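Viral macrophage inflammatory protein-II (PDB 2FHT) binds a wide range of chemokine receptors, CXCR4 among them, and thereby blocks infection by several HIV-1 strains. Local coordinates at residues K10-Q16 / Q49-D53. Residues are numbered along the deposited sequence; the frame is centred on the assembly and turned at random.
Sequences KCCLGYQ and QVCAD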
loop_
_atom_site.group_PDB
_atom_site.type_symbol
_atom_site.label_atom_id
_atom_site.label_comp_id
_atom_site.label_asym_id
_atom_site.label_seq_id
_atom_site.Cartn_x
_atom_site.Cartn_y
_atom_site.Cartn_z
ATOM N N LYS A 10 7.281 -0.539 -8.597
ATOM C CA LYS A 10 6.396 -1.466 -7.875
ATOM C C LYS A 10 4.950 -1.052 -8.076
ATOM O O LYS A 10 4.572 0.055 -7.700
ATOM C CB LYS A 10 6.679 -1.465 -6.374
ATOM C CG LYS A 10 7.860 -2.284 -5.933
ATOM C CD LYS A 10 7.919 -2.380 -4.398
ATOM C CE LYS A 10 8.625 -1.188 -3.735
ATOM N NZ LYS A 10 7.871 0.113 -3.803
ATOM N N CYS A 11 4.147 -1.931 -8.674
ATOM C CA CYS A 11 2.730 -1.656 -8.910
ATOM C C CYS A 11 1.868 -2.754 -8.320
ATOM O O CYS A 11 2.324 -3.881 -8.162
ATOM C CB CYS A 11 2.422 -1.570 -10.402
ATOM S SG CYS A 11 3.154 -0.132 -11.234
ATOM N N CYS A 12 0.627 -2.410 -7.986
ATOM C CA CYS A 12 -0.333 -3.355 -7.435
ATOM C C CYS A 12 -1.200 -3.923 -8.557
ATOM O O CYS A 12 -2.043 -3.244 -9.133
ATOM C CB CYS A 12 -1.160 -2.686 -6.325
ATOM S SG CYS A 12 -0.125 -2.368 -4.855
ATOM N N LEU A 13 -0.932 -5.170 -8.901
ATOM C CA LEU A 13 -1.661 -5.834 -9.965
ATOM C C LEU A 13 -2.853 -6.599 -9.423
ATOM O O LEU A 13 -3.568 -7.241 -10.178
ATOM C CB LEU A 13 -0.718 -6.762 -10.725
ATOM C CG LEU A 13 0.530 -6.072 -11.284
ATOM C CD1 LEU A 13 1.353 -7.070 -12.110
ATOM C CD2 LEU A 13 0.086 -4.888 -12.138
ATOM N N GLY A 14 -3.080 -6.464 -8.119
ATOM C CA GLY A 14 -4.174 -7.130 -7.428
ATOM C C GLY A 14 -4.245 -6.558 -6.019
ATOM O O GLY A 14 -3.304 -5.901 -5.560
ATOM N N TYR A 15 -5.326 -6.829 -5.301
ATOM C CA TYR A 15 -5.489 -6.279 -3.956
ATOM C C TYR A 15 -5.838 -7.288 -2.851
ATOM O O TYR A 15 -6.431 -8.339 -3.112
ATOM C CB TYR A 15 -6.604 -5.241 -3.985
ATOM C CG TYR A 15 -6.519 -4.222 -5.079
ATOM C CD1 TYR A 15 -5.468 -3.323 -5.136
ATOM C CD2 TYR A 15 -7.554 -4.072 -5.979
ATOM C CE1 TYR A 15 -5.457 -2.286 -6.050
ATOM C CE2 TYR A 15 -7.554 -3.045 -6.900
ATOM C CZ TYR A 15 -6.507 -2.147 -6.928
ATOM O OH TYR A 15 -6.522 -1.100 -7.828
ATOM N N GLN A 16 -5.443 -6.970 -1.621
ATOM C CA GLN A 16 -5.770 -7.782 -0.452
ATOM C C GLN A 16 -7.258 -7.525 -0.296
ATOM O O GLN A 16 -7.655 -6.391 -0.106
ATOM C CB GLN A 16 -5.055 -7.228 0.778
ATOM C CG GLN A 16 -5.247 -8.041 2.036
ATOM C CD GLN A 16 -4.266 -9.195 2.133
ATOM O OE1 GLN A 16 -3.929 -9.829 1.126
ATOM N NE2 GLN A 16 -3.796 -9.477 3.350
ATOM N N GLN A 49 4.901 -6.539 2.617
ATOM C CA GLN A 49 4.403 -5.456 1.752
ATOM C C GLN A 49 3.062 -5.935 1.191
ATOM O O GLN A 49 3.031 -6.883 0.403
ATOM C CB GLN A 49 5.358 -5.215 0.578
ATOM C CG GLN A 49 6.541 -4.326 0.888
ATOM C CD GLN A 49 7.435 -4.100 -0.313
ATOM O OE1 GLN A 49 6.968 -3.754 -1.393
ATOM N NE2 GLN A 49 8.732 -4.346 -0.139
ATOM N N VAL A 50 1.964 -5.283 1.573
ATOM C CA VAL A 50 0.628 -5.689 1.103
ATOM C C VAL A 50 -0.059 -4.612 0.249
ATOM O O VAL A 50 -0.202 -3.464 0.657
ATOM C CB VAL A 50 -0.300 -6.095 2.296
ATOM C CG1 VAL A 50 -1.589 -6.697 1.794
ATOM C CG2 VAL A 50 0.403 -7.067 3.204
ATOM N N CYS A 51 -0.478 -5.009 -0.944
ATOM C CA CYS A 51 -1.167 -4.133 -1.887
ATOM C C CYS A 51 -2.624 -3.947 -1.524
ATOM O O CYS A 51 -3.336 -4.932 -1.273
ATOM C CB CYS A 51 -1.100 -4.737 -3.284
ATOM S SG CYS A 51 0.378 -4.240 -4.177
ATOM N N ALA A 52 -3.093 -2.705 -1.559
ATOM C CA ALA A 52 -4.472 -2.438 -1.217
ATOM C C ALA A 52 -5.117 -1.434 -2.160
ATOM O O ALA A 52 -4.442 -0.598 -2.747
ATOM C CB ALA A 52 -4.572 -1.975 0.240
ATOM N N ASP A 53 -6.429 -1.583 -2.341
ATOM C CA ASP A 53 -7.258 -0.752 -3.214
ATOM C C ASP A 53 -7.626 0.496 -2.448
ATOM O O ASP A 53 -8.464 0.446 -1.540
ATOM C CB ASP A 53 -8.543 -1.516 -3.565
ATOM C CG ASP A 53 -9.452 -0.763 -4.529
ATOM O OD1 ASP A 53 -9.309 0.459 -4.696
ATOM O OD2 ASP A 53 -10.327 -1.414 -5.132
#
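A disulfide, Cys12 to Cys51, pins the irregular segment 10-16 to 49-53, an edge strand of the three-stranded antiparallel sheet, and shows how a small protein can fix a loop by one covalent link and a few contacts around it. The sulfurs, Cys12 SG and Cys51 SG, are 2.1 Å apart, with a torsion of -80° about the S-S bond. Beyond this link the loop makes one backbone hydrogen bond to the strand, from Gln16 N to Cys51 O (3.0 Å, nearly straight at the hydrogen), so that Cys51 holds the loop through both its side chain and its carbonyl. The Tyr15 ring lies against Ala52 and Asp53: CB of Asp53 sits over the centre of one face, 3.6 Å from the centroid, a CH-pi contact. The Asp53 carboxylate extends over the same ring, its plane 26° from that of the aromatic, with OD2 3.7 Å from Tyr15 CE2, while OD1 is hydrogen-bonded to Ser55 OG. Lys37 also meets Tyr15, in a cation-pi contact, and its NZ is hydrogen-bonded to Cys12 O. With CG anti to the backbone N (chi1 -176°) and a bend at chi2, Gln16 curls around Val50 CG1, which lies 3.7 Å from both Gln16 CB and Gln16 CD. At the other end, the Lys10 and Gln49 side chains cross at about a right angle, Lys10 CD 3.4 Å from Gln49 OE1. The adjacent Cys11-Cys12 pair marks the CC subfamily of the chemokine fold, its disulfides tying the N-terminal region to Cys35, between strands 25-30 and 39-44, and to strand 49-53.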